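PDB 1UFI: major centromere autoantigen B from Homo sapiens, which binds centromeric DNA and forms dimers through its carboxy-terminal domain, the helical part present in this structure. Local coordinates for residues 30-33 against 34-38; 5-9 against 10-14. All blocks are in the same frame, centred on the assembly; numbering follows the deposited sequence.

Interaction 1: 30-33 against 34-38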
loop_
_atom_site.group_PDB
_atom_site.type_symbol
_atom_site.label_atom_id
_atom_site.label_comp_id
_atom_site.label_asym_id
_atom_site.label_seq_id
_atom_site.Cartn_x
_atom_site.Cartn_y
_atom_site.Cartn_z
ATOM N N ASP A 30 11.514 -1.404 11.593
ATOM C CA ASP A 30 10.763 -2.697 11.564
ATOM C C ASP A 30 9.265 -2.561 11.593
ATOM O O ASP A 30 8.578 -3.465 11.138
ATOM C CB ASP A 30 11.097 -3.589 12.770
ATOM C CG ASP A 30 12.536 -4.104 12.744
ATOM O OD1 ASP A 30 13.168 -4.118 11.656
ATOM O OD2 ASP A 30 13.106 -4.539 13.777
ATOM N N ARG A 31 8.753 -1.491 12.175
ATOM C CA ARG A 31 7.325 -1.233 12.160
ATOM C C ARG A 31 6.831 -0.971 10.758
ATOM O O ARG A 31 5.761 -1.473 10.361
ATOM C CB ARG A 31 6.998 -0.042 13.030
ATOM C CG ARG A 31 5.538 0.013 13.498
ATOM C CD ARG A 31 5.393 0.433 14.969
ATOM N NE ARG A 31 4.362 1.458 15.156
ATOM C CZ ARG A 31 3.089 1.200 15.460
ATOM N NH1 ARG A 31 2.657 -0.052 15.584
ATOM N NH2 ARG A 31 2.237 2.197 15.620
ATOM N N VAL A 32 7.585 -0.167 9.996
ATOM C CA VAL A 32 7.199 0.075 8.570
ATOM C C VAL A 32 7.249 -1.224 7.775
ATOM O O VAL A 32 6.342 -1.497 6.990
ATOM C CB VAL A 32 8.108 1.200 7.904
ATOM C CG1 VAL A 32 7.634 1.433 6.438
ATOM C CG2 VAL A 32 7.963 2.462 8.742
ATOM N N GLN A 33 8.302 -2.020 7.940
ATOM C CA GLN A 33 8.417 -3.276 7.254
ATOM C C GLN A 33 7.186 -4.129 7.541
ATOM O O GLN A 33 6.640 -4.793 6.655
ATOM C CB GLN A 33 9.647 -4.010 7.736
ATOM C CG GLN A 33 10.226 -4.943 6.679
ATOM C CD GLN A 33 11.153 -4.152 5.742
ATOM O OE1 GLN A 33 11.006 -4.193 4.518
ATOM N NE2 GLN A 33 12.069 -3.387 6.336
ATOM N N SER A 34 6.822 -4.161 8.807
ATOM C CA SER A 34 5.670 -4.968 9.248
ATOM C C SER A 34 4.378 -4.487 8.572
ATOM O O SER A 34 3.540 -5.288 8.106
ATOM C CB SER A 34 5.497 -4.879 10.755
ATOM O OG SER A 34 4.474 -5.841 11.095
ATOM N N HIS A 35 4.213 -3.176 8.539
ATOM C CA HIS A 35 3.064 -2.555 7.888
ATOM C C HIS A 35 3.007 -2.912 6.409
ATOM O O HIS A 35 1.930 -3.159 5.882
ATOM C CB HIS A 35 3.159 -1.051 8.012
ATOM C CG HIS A 35 2.938 -0.528 9.406
ATOM N ND1 HIS A 35 3.310 0.741 9.784
ATOM C CD2 HIS A 35 2.363 -1.091 10.498
ATOM C CE1 HIS A 35 3.013 0.928 11.058
ATOM N NE2 HIS A 35 2.396 -0.154 11.507
ATOM N N ILE A 36 4.151 -2.944 5.725
ATOM C CA ILE A 36 4.194 -3.400 4.326
ATOM C C ILE A 36 3.720 -4.843 4.201
ATOM O O ILE A 36 2.844 -5.134 3.375
ATOM C CB ILE A 36 5.613 -3.281 3.760
ATOM C CG1 ILE A 36 5.906 -1.809 3.592
ATOM C CG2 ILE A 36 5.688 -3.948 2.370
ATOM C CD1 ILE A 36 7.447 -1.548 3.256
ATOM N N LEU A 37 4.322 -5.710 5.024
ATOM C CA LEU A 37 4.057 -7.157 4.949
ATOM C C LEU A 37 2.586 -7.485 5.299
ATOM O O LEU A 37 2.040 -8.334 4.627
ATOM C CB LEU A 37 5.044 -7.959 5.796
ATOM C CG LEU A 37 6.376 -8.194 5.014
ATOM C CD1 LEU A 37 7.594 -8.127 5.888
ATOM C CD2 LEU A 37 6.399 -9.530 4.325
ATOM N N HIS A 38 2.001 -6.759 6.253
ATOM C CA HIS A 38 0.577 -6.907 6.575
ATOM C C HIS A 38 -0.328 -6.491 5.418
ATOM O O HIS A 38 -1.280 -7.193 5.085
ATOM C CB HIS A 38 0.233 -6.207 7.895
ATOM C CG HIS A 38 0.664 -7.012 9.088
ATOM N ND1 HIS A 38 -0.083 -8.081 9.568
ATOM C CD2 HIS A 38 1.819 -7.006 9.793
ATOM C CE1 HIS A 38 0.575 -8.638 10.583
ATOM N NE2 HIS A 38 1.729 -8.003 10.738
#
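One face of the His35 imidazole lies against the backbone carbonyl of Arg31, whose O atom sits 3.1 Å above the ring plane and displaced toward its rim. The ring in turn presents its NE2 to one face of the Arg31 guanidinium, 4.0 Å above that plane and again off centre. The two flat groups are inclined by 62°, so this is no parallel stack. Among side-chain atoms, the closest approach of the pair is Arg31 CG to His35 CE1, 3.6 Å. With CG anti to the backbone nitrogen (chi1 -159°), the bends at chi2 and chi3 carry the arginine chain slantwise across the CE1-NE2 side of the ring, and the guanidinium ends with one face toward NE2. The other ring nitrogen, ND1, is hydrogen-bonded to Asp42 OD2 of the second subunit, which would probably balance any charge on His35, and the ring meets His38 of that subunit.

All this takes place within the first turns of helix 30-49, an i to i+4 arrangement. Helices 9-23 and 30-49 form an antiparallel hairpin that, with its copy in the second subunit, makes the four-helix dimerization domain of CENP-B. Four successive backbone bonds hold the turns, among them His35 N to Arg31 O (2.9 Å) and Ile36 N to Val32 O (2.9 Å). On another side of the helix the branched apolar residues Val32 and Ile36 are one turn apart, Val32 CG1 lying 4.4 Å from Ile36 CD1. Both side chains are buried and reach Leu23 of helix 9-23, which suits their compact hydrocarbon shape. Gln33 and Leu37 make a looser pair, with Gln33 CG 4.2 Å from Leu37 CD1, and Gln33 also packs on Thr24 and Ile28 of the interhelical loop.

Interaction 2: 5-9 against 10-14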
loop_
_atom_site.group_PDB
_atom_site.type_symbol
_atom_site.label_atom_id
_atom_site.label_comp_id
_atom_site.label_asym_id
_atom_site.label_seq_id
_atom_site.Cartn_x
_atom_site.Cartn_y
_atom_site.Cartn_z
ATOM N N PRO A 5 -8.672 5.326 -10.294
ATOM C CA PRO A 5 -9.228 4.095 -10.894
ATOM C C PRO A 5 -9.289 2.919 -9.930
ATOM O O PRO A 5 -8.469 2.889 -8.966
ATOM C CB PRO A 5 -8.199 3.767 -11.988
ATOM C CG PRO A 5 -7.618 5.075 -12.307
ATOM C CD PRO A 5 -7.419 5.719 -10.963
ATOM N N VAL A 6 -10.247 2.004 -10.150
ATOM C CA VAL A 6 -10.190 0.677 -9.493
ATOM C C VAL A 6 -9.465 -0.350 -10.375
ATOM O O VAL A 6 -9.947 -0.752 -11.431
ATOM C CB VAL A 6 -11.571 0.140 -8.966
ATOM C CG1 VAL A 6 -11.335 -1.157 -8.124
ATOM C CG2 VAL A 6 -12.317 1.261 -8.177
ATOM N N PRO A 7 -8.271 -0.760 -9.944
ATOM C CA PRO A 7 -7.448 -1.637 -10.756
ATOM C C PRO A 7 -7.881 -3.111 -10.656
ATOM O O PRO A 7 -8.580 -3.431 -9.738
ATOM C CB PRO A 7 -6.063 -1.496 -10.129
ATOM C CG PRO A 7 -6.287 -1.037 -8.791
ATOM C CD PRO A 7 -7.616 -0.345 -8.691
ATOM N N SER A 8 -7.405 -3.943 -11.548
ATOM C CA SER A 8 -7.499 -5.388 -11.348
ATOM C C SER A 8 -6.474 -5.864 -10.307
ATOM O O SER A 8 -5.594 -5.097 -9.858
ATOM C CB SER A 8 -7.262 -6.127 -12.667
ATOM O OG SER A 8 -5.891 -6.018 -13.067
ATOM N N PHE A 9 -6.596 -7.123 -9.913
ATOM C CA PHE A 9 -5.764 -7.667 -8.881
ATOM C C PHE A 9 -4.296 -7.581 -9.230
ATOM O O PHE A 9 -3.514 -7.172 -8.387
ATOM C CB PHE A 9 -6.254 -9.073 -8.508
ATOM C CG PHE A 9 -5.384 -9.827 -7.521
ATOM C CD1 PHE A 9 -4.960 -9.277 -6.278
ATOM C CD2 PHE A 9 -5.079 -11.139 -7.780
ATOM C CE1 PHE A 9 -4.183 -10.072 -5.368
ATOM C CE2 PHE A 9 -4.307 -11.903 -6.881
ATOM C CZ PHE A 9 -3.883 -11.354 -5.672
ATOM N N GLY A 10 -3.935 -7.921 -10.484
ATOM C CA GLY A 10 -2.562 -7.964 -10.956
ATOM C C GLY A 10 -2.015 -6.538 -11.009
ATOM O O GLY A 10 -0.905 -6.315 -10.581
ATOM N N GLU A 11 -2.824 -5.622 -11.506
ATOM C CA GLU A 11 -2.437 -4.216 -11.574
ATOM C C GLU A 11 -2.168 -3.772 -10.120
ATOM O O GLU A 11 -1.128 -3.143 -9.823
ATOM C CB GLU A 11 -3.564 -3.393 -12.150
ATOM C CG GLU A 11 -3.724 -3.545 -13.678
ATOM C CD GLU A 11 -5.091 -3.122 -14.231
ATOM O OE1 GLU A 11 -5.404 -3.472 -15.399
ATOM O OE2 GLU A 11 -5.889 -2.483 -13.566
ATOM N N ALA A 12 -3.100 -4.079 -9.227
ATOM C CA ALA A 12 -2.955 -3.590 -7.841
ATOM C C ALA A 12 -1.642 -4.079 -7.239
ATOM O O ALA A 12 -0.944 -3.363 -6.486
ATOM C CB ALA A 12 -4.151 -3.982 -6.976
ATOM N N MET A 13 -1.299 -5.335 -7.520
ATOM C CA MET A 13 -0.076 -5.887 -6.956
ATOM C C MET A 13 1.159 -5.281 -7.572
ATOM O O MET A 13 2.187 -5.171 -6.881
ATOM C CB MET A 13 -0.071 -7.434 -7.036
ATOM C CG MET A 13 -1.260 -8.018 -6.312
ATOM S SD MET A 13 -1.490 -7.423 -4.523
ATOM C CE MET A 13 -0.330 -8.063 -4.011
ATOM N N ALA A 14 1.079 -4.954 -8.870
ATOM C CA ALA A 14 2.180 -4.248 -9.549
ATOM C C ALA A 14 2.420 -2.909 -8.870
ATOM O O ALA A 14 3.553 -2.550 -8.547
ATOM C CB ALA A 14 1.884 -4.066 -11.051
#
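A capping box formed by Ser8 and Glu11 begins helix 9-23. Ser8 occupies the N-cap, and its backbone N donates to Glu11 OE2 at 2.9 Å, a fairly straight bond (161° at the hydrogen) that meets the carboxylate from above its plane. In return, Glu11 N reaches Ser8 OG in a weak bond of 3.5 Å. A chi1 of 70° sets the serine hydroxyl between its own N and carbonyl carbon, facing the first turn. Serine suits this place because its short side chain can accept from a backbone N-H, while glutamate is long enough to reach back; its negative charge near the helix start should also be favourable to the helix dipole.

The same carboxylate lies beside Pro7, with OE2 3.6 Å from Pro7 CB. Pro7 CG packs 4.1 Å from Ala12 CB, a small contact between buried residues that both also touch Tyr22 of the second subunit. Along the helix, Met13 comes obliquely to the CE1 corner of the Phe9 ring: its CG is 3.7 Å from Phe9 CE1, and SD stands 4.9 Å from the ring centroid in a Met-aromatic contact. Phe9 packs on Thr47 and Met13 on Leu43 of helix 30-49. Ala12 N to Ser8 O (2.8 Å) closes the first helical turn, completing the pattern characteristic of a helix N-terminus with a capping box.

Overall arrangement
From the N terminus, the chain first meets interaction 2, where the extended residues 5-8 turn into helix 9-23. It then runs the length of that helix and through the loop to helix 30-49, whose opening turns hold interaction 1. Each contact is local, joining adjacent segments, and the two follow in series without nesting or crossing. The centres of interaction 1 and interaction 2 are about 21 Å apart, on opposite sides of the chain's centre. Their nearest atoms are about 9 Å apart. Each helix start packs on the other helix of the hairpin, and both contacts also touch the second subunit, so intrachain helix packing and dimerization meet at both places.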